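Local structure of amine Dehydrogenase (Pseudomonas putida, 1JMX) at residues Y64-G69 with H80-S85; Y107-P112 with P125-F130; Y257-R262 with Y297-F302; Y271-R276 with A291-T296. The protein is the beta-propeller subunit of an amine dehydrogenase that probably oxidises primary amines and passes the electrons on by way of heme c. All blocks are in the same frame, centred on the assembly; numbering follows the deposited sequence.

Contact 1 (Y64-G69 with H80-S85); sequences YGDIYG and HANLSS
D66-Y68 and H80-N82 form an antiparallel hairpin at the end of a four-stranded beta-propeller blade. I67 and A81 are its hydrogen-bonded pair: I67 N to A81 O and A81 N to I67 O are both 2.9 Å. L83 N extends the ladder to G65 O at 3.1 Å. G65 and D66 together face N61, a classic beta bulge. D66, Y68, H80 and N82 share one face of the sheet. The Y68 and H80 rings lie side by side with planes 16° apart, but are displaced, with little overlap; H80 ND1 sits 3.4 Å from Y68 CE2. The Y68 hydroxyl is bound by D41. N82 CG stands anti to the backbone N (chi1 170°). ND2 then reaches toward the D66 carboxylate, although the place of D66 OD1 is uncertain. N82 OD1 accepts from S84 N at 2.9 Å, from above the amide plane, in an Asx turn. One water bridges G65 O and S84 OG. I67 and A81 point to the other face, where L83 CD2, from the loop after the strand, comes to 4.1 Å from I67 CD1. This apolar side packs on the next blade: I67 and L83 on A108 of strand 105-115, A81 and L83 on F130 of strand 126-131.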
loop_
_atom_site.group_PDB
_atom_site.type_symbol
_atom_site.label_atom_id
_atom_site.label_comp_id
_atom_site.label_asym_id
_atom_site.label_seq_id
_atom_site.Cartn_x
_atom_site.Cartn_y
_atom_site.Cartn_z
ATOM N N TYR B 64 17.249 8.166 -10.684
ATOM C CA TYR B 64 16.740 9.496 -11.035
ATOM C C TYR B 64 17.631 10.656 -10.583
ATOM O O TYR B 64 17.144 11.765 -10.375
ATOM C CB TYR B 64 15.330 9.686 -10.452
ATOM C CG TYR B 64 14.337 8.594 -10.813
ATOM C CD1 TYR B 64 14.433 7.317 -10.255
ATOM C CD2 TYR B 64 13.307 8.837 -11.721
ATOM C CE1 TYR B 64 13.538 6.316 -10.591
ATOM C CE2 TYR B 64 12.402 7.839 -12.064
ATOM C CZ TYR B 64 12.524 6.580 -11.498
ATOM O OH TYR B 64 11.644 5.583 -11.858
ATOM N N GLY B 65 18.932 10.412 -10.458
ATOM C CA GLY B 65 19.823 11.464 -10.004
ATOM C C GLY B 65 20.986 11.843 -10.900
ATOM O O GLY B 65 21.787 12.693 -10.517
ATOM N N ASP B 66 21.083 11.228 -12.079
ATOM C CA ASP B 66 22.174 11.495 -13.018
ATOM C C ASP B 66 21.744 11.298 -14.469
ATOM O O ASP B 66 20.783 10.591 -14.745
ATOM C CB ASP B 66 23.346 10.537 -12.767
ATOM C CG ASP B 66 23.952 10.686 -11.395
ATOM O OD1 ASP B 66 24.951 11.416 -11.271
ATOM O OD2 ASP B 66 23.442 10.063 -10.447
ATOM N N ILE B 67 22.494 11.895 -15.390
ATOM C CA ILE B 67 22.242 11.769 -16.823
ATOM C C ILE B 67 23.562 11.352 -17.486
ATOM O O ILE B 67 24.592 11.967 -17.249
ATOM C CB ILE B 67 21.725 13.089 -17.425
ATOM C CG1 ILE B 67 20.421 13.493 -16.738
ATOM C CG2 ILE B 67 21.479 12.930 -18.909
ATOM C CD1 ILE B 67 19.910 14.837 -17.154
ATOM N N TYR B 68 23.538 10.264 -18.253
ATOM C CA TYR B 68 24.729 9.749 -18.931
ATOM C C TYR B 68 24.578 9.759 -20.447
ATOM O O TYR B 68 23.485 9.609 -20.983
ATOM C CB TYR B 68 25.024 8.312 -18.492
ATOM C CG TYR B 68 25.035 8.105 -16.997
ATOM C CD1 TYR B 68 23.842 7.990 -16.282
ATOM C CD2 TYR B 68 26.231 8.043 -16.291
ATOM C CE1 TYR B 68 23.839 7.822 -14.902
ATOM C CE2 TYR B 68 26.239 7.874 -14.908
ATOM C CZ TYR B 68 25.038 7.766 -14.222
ATOM O OH TYR B 68 25.032 7.614 -12.857
ATOM N N GLY B 69 25.688 9.961 -21.135
ATOM C CA GLY B 69 25.676 9.952 -22.579
ATOM C C GLY B 69 26.512 8.750 -22.953
ATOM O O GLY B 69 27.645 8.614 -22.480
ATOM N N HIS B 80 28.397 12.856 -18.606
ATOM C CA HIS B 80 27.838 12.561 -17.309
ATOM C C HIS B 80 27.559 13.847 -16.555
ATOM O O HIS B 80 28.444 14.681 -16.364
ATOM C CB HIS B 80 28.753 11.659 -16.487
ATOM C CG HIS B 80 28.302 11.502 -15.070
ATOM N ND1 HIS B 80 27.006 11.174 -14.739
ATOM C CD2 HIS B 80 28.945 11.712 -13.896
ATOM C CE1 HIS B 80 26.867 11.193 -13.426
ATOM N NE2 HIS B 80 28.029 11.517 -12.891
ATOM N N ALA B 81 26.310 14.003 -16.145
ATOM C CA ALA B 81 25.873 15.164 -15.396
ATOM C C ALA B 81 25.174 14.691 -14.137
ATOM O O ALA B 81 24.263 13.875 -14.194
ATOM C CB ALA B 81 24.928 16.008 -16.237
ATOM N N ASN B 82 25.666 15.135 -12.993
ATOM C CA ASN B 82 25.052 14.777 -11.734
ATOM C C ASN B 82 24.085 15.906 -11.425
ATOM O O ASN B 82 24.409 17.078 -11.619
ATOM C CB ASN B 82 26.106 14.636 -10.636
ATOM C CG ASN B 82 25.497 14.501 -9.263
ATOM O OD1 ASN B 82 25.556 15.420 -8.462
ATOM N ND2 ASN B 82 24.880 13.368 -8.998
ATOM N N LEU B 83 22.896 15.546 -10.952
ATOM C CA LEU B 83 21.860 16.517 -10.642
ATOM C C LEU B 83 21.891 17.083 -9.219
ATOM O O LEU B 83 20.970 17.785 -8.806
ATOM C CB LEU B 83 20.488 15.924 -10.962
ATOM C CG LEU B 83 20.340 15.355 -12.378
ATOM C CD1 LEU B 83 18.918 14.868 -12.581
ATOM C CD2 LEU B 83 20.704 16.400 -13.431
ATOM N N SER B 84 22.972 16.825 -8.491
ATOM C CA SER B 84 23.113 17.323 -7.121
ATOM C C SER B 84 24.358 18.186 -6.975
ATOM O O SER B 84 25.221 17.894 -6.146
ATOM C CB SER B 84 23.196 16.160 -6.134
ATOM O OG SER B 84 22.038 15.368 -6.200
ATOM N N SER B 85 24.440 19.256 -7.759
ATOM C CA SER B 85 25.596 20.148 -7.718
ATOM C C SER B 85 25.525 21.223 -6.638
ATOM O O SER B 85 26.542 21.834 -6.311
ATOM C CB SER B 85 25.830 20.788 -9.082
ATOM O OG SER B 85 24.703 21.540 -9.479
HETATM O O HOH W 1 21.490 13.628 -7.991
HETATM O O HOH W 2 23.389 11.442 -7.585
#

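Contact 2 (Y107-P112 with P125-F130); sequences YATVNP and PRLEVF
T109 and L127 face each other where the two strands come close, and T109 CG2 lies 3.8 Å from L127 CD1. L127 CG is anti to the backbone N (chi1 -177°). This swings CD1 toward Y107 as well, so the methyl sits between Y107 CB and T109 CG2. Beyond it, the Y107 ring and V129 run side by side. V129 CG1 approaches ring atom CE2 of Y107 at 3.7 Å, and CG2 lies at the ring edge. F144 and M153 also pack on L127. The strands are neighbours in one propeller blade, antiparallel but strongly twisted, at 140°. Four backbone bonds join them; V110 N to R126 O is the shortest at 2.7 Å and nearly straight (174°). Within the loop between the segments, L116-Y120 line the heme c pocket. On the opposite face A108 is a small bump. Its CB meets the edge of the F130 ring, 4.4 Å from CE1. V110 CG2 presses on the E128 carboxylate, 3.6 Å from OE1. The R126 chain runs extended from CG to NE, which carries the guanidinium to E128 and P112. NE holds E128 OE2 at 3.0 Å in a salt bridge, and NH1 pairs with E89, a second carboxylate for the same guanidinium. The P112 ring lies against the guanidinium, with CG 3.4 Å from R126 NH1. At the strand end, N111 ND2 rests against CB and CG of the P125 ring, while N111 OD1 bonds to Y135 of the amine dehydrogenase chain.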
loop_
_atom_site.group_PDB
_atom_site.type_symbol
_atom_site.label_atom_id
_atom_site.label_comp_id
_atom_site.label_asym_id
_atom_site.label_seq_id
_atom_site.Cartn_x
_atom_site.Cartn_y
_atom_site.Cartn_z
ATOM N N TYR B 107 18.943 19.529 -20.902
ATOM C CA TYR B 107 18.163 20.206 -19.884
ATOM C C TYR B 107 17.583 19.161 -18.934
ATOM O O TYR B 107 17.315 18.032 -19.324
ATOM C CB TYR B 107 17.036 21.010 -20.535
ATOM C CG TYR B 107 17.468 21.757 -21.774
ATOM C CD1 TYR B 107 17.164 21.270 -23.047
ATOM C CD2 TYR B 107 18.236 22.919 -21.677
ATOM C CE1 TYR B 107 17.621 21.910 -24.185
ATOM C CE2 TYR B 107 18.693 23.568 -22.807
ATOM C CZ TYR B 107 18.388 23.057 -24.059
ATOM O OH TYR B 107 18.878 23.684 -25.176
ATOM N N ALA B 108 17.412 19.542 -17.679
ATOM C CA ALA B 108 16.863 18.633 -16.692
ATOM C C ALA B 108 16.247 19.437 -15.570
ATOM O O ALA B 108 16.867 20.376 -15.079
ATOM C CB ALA B 108 17.965 17.738 -16.143
ATOM N N THR B 109 14.990 19.169 -15.228
ATOM C CA THR B 109 14.443 19.907 -14.102
ATOM C C THR B 109 14.719 19.058 -12.864
ATOM O O THR B 109 14.563 17.831 -12.877
ATOM C CB THR B 109 12.955 20.369 -14.250
ATOM O OG1 THR B 109 12.121 19.665 -13.334
ATOM C CG2 THR B 109 12.460 20.226 -15.644
ATOM N N VAL B 110 15.283 19.718 -11.860
ATOM C CA VAL B 110 15.672 19.094 -10.613
ATOM C C VAL B 110 14.793 19.508 -9.445
ATOM O O VAL B 110 14.619 20.700 -9.175
ATOM C CB VAL B 110 17.145 19.455 -10.268
ATOM C CG1 VAL B 110 17.571 18.782 -8.987
ATOM C CG2 VAL B 110 18.079 19.070 -11.410
ATOM N N ASN B 111 14.218 18.506 -8.786
ATOM C CA ASN B 111 13.394 18.686 -7.591
ATOM C C ASN B 111 14.400 18.364 -6.481
ATOM O O ASN B 111 14.666 17.197 -6.202
ATOM C CB ASN B 111 12.242 17.662 -7.549
ATOM C CG ASN B 111 11.237 17.829 -8.689
ATOM O OD1 ASN B 111 10.396 16.958 -8.911
ATOM N ND2 ASN B 111 11.298 18.949 -9.388
ATOM N N PRO B 112 15.009 19.392 -5.869
ATOM C CA PRO B 112 15.987 19.141 -4.812
ATOM C C PRO B 112 15.447 19.124 -3.394
ATOM O O PRO B 112 14.423 19.734 -3.086
ATOM C CB PRO B 112 16.967 20.282 -5.011
ATOM C CG PRO B 112 16.057 21.416 -5.325
ATOM C CD PRO B 112 14.969 20.826 -6.206
ATOM N N PRO B 125 11.805 23.660 -7.378
ATOM C CA PRO B 125 12.506 23.015 -8.494
ATOM C C PRO B 125 13.285 24.025 -9.357
ATOM O O PRO B 125 13.101 25.241 -9.245
ATOM C CB PRO B 125 11.363 22.376 -9.282
ATOM C CG PRO B 125 10.303 22.144 -8.235
ATOM C CD PRO B 125 10.356 23.431 -7.471
ATOM N N ARG B 126 14.163 23.509 -10.209
ATOM C CA ARG B 126 14.969 24.348 -11.096
ATOM C C ARG B 126 15.408 23.584 -12.329
ATOM O O ARG B 126 15.602 22.382 -12.276
ATOM C CB ARG B 126 16.218 24.875 -10.369
ATOM C CG ARG B 126 17.152 23.782 -9.887
ATOM C CD ARG B 126 18.332 24.322 -9.117
ATOM N NE ARG B 126 19.066 23.228 -8.489
ATOM C CZ ARG B 126 19.052 22.966 -7.188
ATOM N NH1 ARG B 126 18.348 23.724 -6.353
ATOM N NH2 ARG B 126 19.710 21.915 -6.723
ATOM N N LEU B 127 15.504 24.277 -13.455
ATOM C CA LEU B 127 15.974 23.661 -14.685
ATOM C C LEU B 127 17.478 23.923 -14.700
ATOM O O LEU B 127 17.924 25.016 -14.368
ATOM C CB LEU B 127 15.334 24.321 -15.914
ATOM C CG LEU B 127 15.715 23.706 -17.269
ATOM C CD1 LEU B 127 14.812 22.511 -17.568
ATOM C CD2 LEU B 127 15.584 24.737 -18.371
ATOM N N GLU B 128 18.256 22.898 -15.013
ATOM C CA GLU B 128 19.703 23.021 -15.092
ATOM C C GLU B 128 20.115 22.643 -16.506
ATOM O O GLU B 128 19.665 21.633 -17.042
ATOM C CB GLU B 128 20.389 22.107 -14.082
ATOM C CG GLU B 128 20.124 22.490 -12.645
ATOM C CD GLU B 128 20.884 21.650 -11.654
ATOM O OE1 GLU B 128 21.329 20.538 -11.992
ATOM O OE2 GLU B 128 21.037 22.115 -10.521
ATOM N N VAL B 129 20.930 23.491 -17.118
ATOM C CA VAL B 129 21.404 23.274 -18.472
ATOM C C VAL B 129 22.840 22.796 -18.400
ATOM O O VAL B 129 23.644 23.340 -17.652
ATOM C CB VAL B 129 21.359 24.574 -19.297
ATOM C CG1 VAL B 129 21.665 24.285 -20.749
ATOM C CG2 VAL B 129 20.005 25.253 -19.155
ATOM N N PHE B 130 23.158 21.761 -19.160
ATOM C CA PHE B 130 24.503 21.220 -19.181
ATOM C C PHE B 130 24.974 21.231 -20.618
ATOM O O PHE B 130 24.185 21.056 -21.545
ATOM C CB PHE B 130 24.525 19.777 -18.668
ATOM C CG PHE B 130 23.963 19.617 -17.291
ATOM C CD1 PHE B 130 22.611 19.362 -17.101
ATOM C CD2 PHE B 130 24.782 19.736 -16.175
ATOM C CE1 PHE B 130 22.085 19.231 -15.822
ATOM C CE2 PHE B 130 24.260 19.605 -14.892
ATOM C CZ PHE B 130 22.912 19.354 -14.719
#

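Contact 3 (Y257-R262 with Y297-F302); sequences YFTGLR and YYCVAF
L261 and V300 overlap flank to flank at the apolar centre, their side chains running antiparallel, L261 CG 3.8 Å from V300 CG2. L261 CB also meets the F302 ring, 4.0 Å from CD1. The edge of that ring faces back to the strand: L261 O lies in its plane, 3.8 Å from CE1. Outward from here, T259 clips the two segments together. Its chi1 of 63° sets OG1 between the backbone N and the carbonyl carbon, aimed at segment 297-302. OG1 donates to Y298 O at 2.8 Å, in the carbonyl plane on a lone pair, and accepts from V300 N at 3.0 Å. Both polar atoms straddle C299, so one hydroxyl grips the bulge that Y298 and C299 form against G312. At the far end the F258 and Y298 rings run side by side, planes 35° apart, with F258 CD2 3.3 Å from Y298 CD1. The Y298 hydroxyl bonds to an acidic side chain of another protein chain. No backbone ladder joins strands 259-262 and 299-302, which run roughly parallel (19°) with axes 5.9 Å apart. They are edge strands of successive propeller blades. Strand 269-274 flanks the first and strand 309-312 the second, and V300 packs on V273 and L311 from these neighbours.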
loop_
_atom_site.group_PDB
_atom_site.type_symbol
_atom_site.label_atom_id
_atom_site.label_comp_id
_atom_site.label_asym_id
_atom_site.label_seq_id
_atom_site.Cartn_x
_atom_site.Cartn_y
_atom_site.Cartn_z
ATOM N N TYR B 257 -4.862 2.305 -20.392
ATOM C CA TYR B 257 -3.709 2.221 -21.297
ATOM C C TYR B 257 -2.633 3.123 -20.683
ATOM O O TYR B 257 -2.945 4.196 -20.165
ATOM C CB TYR B 257 -4.046 2.754 -22.701
ATOM C CG TYR B 257 -5.225 2.087 -23.372
ATOM C CD1 TYR B 257 -6.339 2.829 -23.747
ATOM C CD2 TYR B 257 -5.248 0.706 -23.578
ATOM C CE1 TYR B 257 -7.454 2.222 -24.301
ATOM C CE2 TYR B 257 -6.356 0.084 -24.135
ATOM C CZ TYR B 257 -7.461 0.852 -24.491
ATOM O OH TYR B 257 -8.573 0.249 -25.028
ATOM N N PHE B 258 -1.383 2.671 -20.689
ATOM C CA PHE B 258 -0.284 3.470 -20.149
ATOM C C PHE B 258 0.322 4.369 -21.229
ATOM O O PHE B 258 0.601 5.545 -20.992
ATOM C CB PHE B 258 0.784 2.573 -19.527
ATOM C CG PHE B 258 0.591 2.336 -18.056
ATOM C CD1 PHE B 258 -0.569 2.765 -17.408
ATOM C CD2 PHE B 258 1.574 1.689 -17.313
ATOM C CE1 PHE B 258 -0.745 2.553 -16.037
ATOM C CE2 PHE B 258 1.412 1.471 -15.939
ATOM C CZ PHE B 258 0.252 1.904 -15.301
ATOM N N THR B 259 0.533 3.796 -22.411
ATOM C CA THR B 259 1.075 4.532 -23.543
ATOM C C THR B 259 0.200 4.314 -24.773
ATOM O O THR B 259 -0.543 3.327 -24.870
ATOM C CB THR B 259 2.507 4.108 -23.900
ATOM O OG1 THR B 259 2.511 2.739 -24.304
ATOM C CG2 THR B 259 3.441 4.294 -22.728
ATOM N N GLY B 260 0.296 5.256 -25.705
ATOM C CA GLY B 260 -0.465 5.179 -26.930
ATOM C C GLY B 260 0.226 5.981 -28.002
ATOM O O GLY B 260 0.737 7.058 -27.727
ATOM N N LEU B 261 0.291 5.430 -29.209
ATOM C CA LEU B 261 0.912 6.107 -30.346
ATOM C C LEU B 261 0.073 6.007 -31.601
ATOM O O LEU B 261 -0.641 5.026 -31.832
ATOM C CB LEU B 261 2.293 5.524 -30.679
ATOM C CG LEU B 261 3.542 5.930 -29.901
ATOM C CD1 LEU B 261 4.740 5.234 -30.516
ATOM C CD2 LEU B 261 3.726 7.448 -29.910
ATOM N N ARG B 262 0.185 7.041 -32.419
ATOM C CA ARG B 262 -0.493 7.061 -33.690
ATOM C C ARG B 262 0.440 6.426 -34.692
ATOM O O ARG B 262 1.662 6.615 -34.636
ATOM C CB ARG B 262 -0.840 8.475 -34.111
ATOM C CG ARG B 262 -2.056 8.971 -33.420
ATOM C CD ARG B 262 -2.726 9.972 -34.271
ATOM N NE ARG B 262 -2.135 11.286 -34.127
ATOM C CZ ARG B 262 -2.517 12.343 -34.838
ATOM N NH1 ARG B 262 -3.471 12.221 -35.760
ATOM N NH2 ARG B 262 -2.026 13.546 -34.545
ATOM N N TYR B 297 2.154 -5.018 -20.628
ATOM C CA TYR B 297 3.215 -4.302 -21.325
ATOM C C TYR B 297 2.916 -2.824 -21.082
ATOM O O TYR B 297 1.753 -2.435 -20.985
ATOM C CB TYR B 297 3.214 -4.611 -22.825
ATOM C CG TYR B 297 3.783 -5.965 -23.196
ATOM C CD1 TYR B 297 2.945 -7.057 -23.412
ATOM C CD2 TYR B 297 5.159 -6.151 -23.350
ATOM C CE1 TYR B 297 3.456 -8.301 -23.769
ATOM C CE2 TYR B 297 5.682 -7.389 -23.711
ATOM C CZ TYR B 297 4.823 -8.462 -23.914
ATOM O OH TYR B 297 5.329 -9.706 -24.228
ATOM N N TYR B 298 3.954 -2.009 -20.936
ATOM C CA TYR B 298 3.768 -0.583 -20.669
ATOM C C TYR B 298 3.830 0.341 -21.874
ATOM O O TYR B 298 2.976 1.208 -22.061
ATOM C CB TYR B 298 4.868 -0.060 -19.746
ATOM C CG TYR B 298 4.858 -0.495 -18.307
ATOM C CD1 TYR B 298 3.678 -0.859 -17.652
ATOM C CD2 TYR B 298 6.040 -0.462 -17.566
ATOM C CE1 TYR B 298 3.685 -1.168 -16.282
ATOM C CE2 TYR B 298 6.056 -0.764 -16.222
ATOM C CZ TYR B 298 4.887 -1.113 -15.578
ATOM O OH TYR B 298 4.940 -1.387 -14.233
ATOM N N CYS B 299 4.882 0.158 -22.662
ATOM C CA CYS B 299 5.186 1.045 -23.766
ATOM C C CYS B 299 5.165 0.549 -25.210
ATOM O O CYS B 299 5.841 -0.416 -25.559
ATOM C CB CYS B 299 6.554 1.654 -23.455
ATOM S SG CYS B 299 6.972 3.121 -24.346
ATOM N N VAL B 300 4.431 1.269 -26.057
ATOM C CA VAL B 300 4.363 0.944 -27.478
ATOM C C VAL B 300 5.496 1.659 -28.209
ATOM O O VAL B 300 5.999 2.686 -27.747
ATOM C CB VAL B 300 3.016 1.372 -28.159
ATOM C CG1 VAL B 300 1.878 0.469 -27.731
ATOM C CG2 VAL B 300 2.688 2.824 -27.872
ATOM N N ALA B 301 5.911 1.083 -29.331
ATOM C CA ALA B 301 6.948 1.654 -30.183
ATOM C C ALA B 301 6.670 1.204 -31.617
ATOM O O ALA B 301 6.403 0.038 -31.863
ATOM C CB ALA B 301 8.340 1.203 -29.735
ATOM N N PHE B 302 6.635 2.159 -32.534
ATOM C CA PHE B 302 6.410 1.892 -33.953
ATOM C C PHE B 302 7.729 2.066 -34.705
ATOM O O PHE B 302 8.526 2.947 -34.369
ATOM C CB PHE B 302 5.431 2.921 -34.532
ATOM C CG PHE B 302 3.999 2.475 -34.558
ATOM C CD1 PHE B 302 3.048 3.107 -33.760
ATOM C CD2 PHE B 302 3.584 1.468 -35.427
ATOM C CE1 PHE B 302 1.710 2.751 -33.834
ATOM C CE2 PHE B 302 2.249 1.106 -35.506
ATOM C CZ PHE B 302 1.309 1.752 -34.708
#

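Contact 4 (Y271-R276 with A291-T296); sequences YGVLNR and ANLDHT
N275 and T296 make the tight end of this contact. T296 OG1 donates to N275 OD1 at 2.6 Å, meeting it almost head-on to the C=O bond. T296 OG1 and N275 ND2 also bond to the backbone of another protein chain, so this end is part of a subunit interface. Beside the bond, L274 and T296 point the same way, with L274 CD2 3.8 Å from T296 CG2. L293 fills the corner beside it. Its CG lies anti to the carbonyl carbon (chi1 -51°), and CD1 reaches the turning backbone at N275 O, 3.4 Å away, and L274 O, 3.5 Å away. The same methyl meets V273 CG2 at 3.8 Å, where the two side chains cross nearly at right angles. Here the propeller chain leaves one blade, whose last strand is 286-292, and heads for the first strand of the next. The turn 274-276 of the blade it leaves is what this linker leans on. Toward R276 and N292 the fit is looser. A water stands between the two segments, giving to N275 O at 2.8 Å and accepting from L293 N at 2.9 Å. R276 and the exposed N292 run alongside each other, and N292 OD1 comes no nearer than 3.7 Å to R276 CD. The R276 guanidinium instead forms a salt bridge with E255.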
loop_
_atom_site.group_PDB
_atom_site.type_symbol
_atom_site.label_atom_id
_atom_site.label_comp_id
_atom_site.label_asym_id
_atom_site.label_seq_id
_atom_site.Cartn_x
_atom_site.Cartn_y
_atom_site.Cartn_z
ATOM N N TYR B 271 -2.914 3.382 -31.222
ATOM C CA TYR B 271 -2.753 2.126 -30.502
ATOM C C TYR B 271 -2.349 2.355 -29.050
ATOM O O TYR B 271 -1.304 2.942 -28.792
ATOM C CB TYR B 271 -1.675 1.278 -31.172
ATOM C CG TYR B 271 -1.950 0.892 -32.604
ATOM C CD1 TYR B 271 -2.022 -0.449 -32.974
ATOM C CD2 TYR B 271 -2.095 1.857 -33.598
ATOM C CE1 TYR B 271 -2.226 -0.822 -34.301
ATOM C CE2 TYR B 271 -2.300 1.496 -34.925
ATOM C CZ TYR B 271 -2.363 0.154 -35.271
ATOM O OH TYR B 271 -2.550 -0.217 -36.587
ATOM N N GLY B 272 -3.165 1.876 -28.115
ATOM C CA GLY B 272 -2.866 2.013 -26.697
ATOM C C GLY B 272 -2.549 0.653 -26.099
ATOM O O GLY B 272 -2.970 -0.361 -26.648
ATOM N N VAL B 273 -1.845 0.615 -24.966
ATOM C CA VAL B 273 -1.481 -0.663 -24.353
ATOM C C VAL B 273 -1.312 -0.664 -22.827
ATOM O O VAL B 273 -0.999 0.357 -22.224
ATOM C CB VAL B 273 -0.160 -1.227 -24.994
ATOM C CG1 VAL B 273 1.043 -0.406 -24.554
ATOM C CG2 VAL B 273 0.041 -2.704 -24.646
ATOM N N LEU B 274 -1.573 -1.828 -22.235
ATOM C CA LEU B 274 -1.413 -2.106 -20.807
ATOM C C LEU B 274 -1.672 -3.603 -20.656
ATOM O O LEU B 274 -0.748 -4.396 -20.789
ATOM C CB LEU B 274 -2.343 -1.269 -19.919
ATOM C CG LEU B 274 -1.961 -1.087 -18.431
ATOM C CD1 LEU B 274 -2.479 -2.199 -17.559
ATOM C CD2 LEU B 274 -0.457 -0.964 -18.276
ATOM N N ASN B 275 -2.927 -3.993 -20.433
ATOM C CA ASN B 275 -3.281 -5.409 -20.301
ATOM C C ASN B 275 -3.738 -5.972 -21.644
ATOM O O ASN B 275 -3.599 -7.163 -21.905
ATOM C CB ASN B 275 -4.322 -5.619 -19.204
ATOM C CG ASN B 275 -3.719 -5.506 -17.810
ATOM O OD1 ASN B 275 -2.506 -5.627 -17.638
ATOM N ND2 ASN B 275 -4.565 -5.281 -16.810
ATOM N N ARG B 276 -4.272 -5.096 -22.489
ATOM C CA ARG B 276 -4.690 -5.448 -23.843
ATOM C C ARG B 276 -4.076 -4.408 -24.771
ATOM O O ARG B 276 -3.744 -3.304 -24.342
ATOM C CB ARG B 276 -6.214 -5.382 -24.008
ATOM C CG ARG B 276 -6.986 -6.567 -23.467
ATOM C CD ARG B 276 -8.322 -6.714 -24.190
ATOM N NE ARG B 276 -9.022 -5.436 -24.309
ATOM C CZ ARG B 276 -10.171 -5.263 -24.957
ATOM N NH1 ARG B 276 -10.768 -6.290 -25.548
ATOM N NH2 ARG B 276 -10.708 -4.055 -25.049
ATOM N N ALA B 291 -6.248 -6.928 -28.872
ATOM C CA ALA B 291 -5.545 -8.198 -28.816
ATOM C C ALA B 291 -5.124 -8.489 -27.379
ATOM O O ALA B 291 -4.777 -7.567 -26.627
ATOM C CB ALA B 291 -4.323 -8.170 -29.731
ATOM N N ASN B 292 -5.209 -9.762 -26.990
ATOM C CA ASN B 292 -4.800 -10.186 -25.650
ATOM C C ASN B 292 -3.291 -10.380 -25.630
ATOM O O ASN B 292 -2.705 -10.851 -26.604
ATOM C CB ASN B 292 -5.507 -11.480 -25.241
ATOM C CG ASN B 292 -6.997 -11.296 -25.090
ATOM O OD1 ASN B 292 -7.469 -10.236 -24.657
ATOM N ND2 ASN B 292 -7.756 -12.316 -25.465
ATOM N N LEU B 293 -2.670 -10.004 -24.519
ATOM C CA LEU B 293 -1.221 -10.099 -24.364
ATOM C C LEU B 293 -0.791 -11.265 -23.485
ATOM O O LEU B 293 -1.587 -11.821 -22.732
ATOM C CB LEU B 293 -0.696 -8.791 -23.770
ATOM C CG LEU B 293 -1.145 -7.511 -24.475
ATOM C CD1 LEU B 293 -0.775 -6.305 -23.664
ATOM C CD2 LEU B 293 -0.516 -7.447 -25.846
ATOM N N ASP B 294 0.484 -11.629 -23.589
ATOM C CA ASP B 294 1.049 -12.713 -22.790
ATOM C C ASP B 294 1.211 -12.243 -21.345
ATOM O O ASP B 294 1.314 -13.053 -20.428
ATOM C CB ASP B 294 2.402 -13.144 -23.356
ATOM C CG ASP B 294 2.286 -13.866 -24.699
ATOM O OD1 ASP B 294 1.180 -13.946 -25.286
ATOM O OD2 ASP B 294 3.328 -14.358 -25.176
ATOM N N HIS B 295 1.268 -10.925 -21.171
ATOM C CA HIS B 295 1.388 -10.281 -19.867
ATOM C C HIS B 295 1.271 -8.774 -20.073
ATOM O O HIS B 295 1.142 -8.307 -21.208
ATOM C CB HIS B 295 2.705 -10.655 -19.153
ATOM C CG HIS B 295 3.946 -10.284 -19.909
ATOM N ND1 HIS B 295 4.465 -9.007 -19.912
ATOM C CD2 HIS B 295 4.790 -11.031 -20.661
ATOM C CE1 HIS B 295 5.573 -8.983 -20.628
ATOM N NE2 HIS B 295 5.791 -10.198 -21.095
ATOM N N THR B 296 1.269 -8.019 -18.980
ATOM C CA THR B 296 1.168 -6.569 -19.065
ATOM C C THR B 296 2.394 -5.984 -19.748
ATOM O O THR B 296 3.512 -6.452 -19.538
ATOM C CB THR B 296 1.038 -5.931 -17.667
ATOM O OG1 THR B 296 -0.151 -6.408 -17.047
ATOM C CG2 THR B 296 0.954 -4.423 -17.750
HETATM O O HOH W 3 -4.630 -9.684 -22.401
#

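Overall arrangement
From the N terminus, contact 1 closes first, a short hairpin loop at the end of one propeller blade. Contact 2 follows in series and closes a loop within the next blade. The two pack against each other, with S85 beside E128 and centres about 10 Å apart. Contacts 3 and 4 lie across the centre of the chain; contact 3 is about 27 Å from contact 1, centre to centre. Contact 3 closes the wider loop, from 257-262 to 297-302, and contact 4 falls within it. Strands 257-262 and 269-274 pair directly, so both contacts share one blade. Contact 4 holds the departing linker to its own blade; contact 3 joins that blade to the one that starts with 299-302.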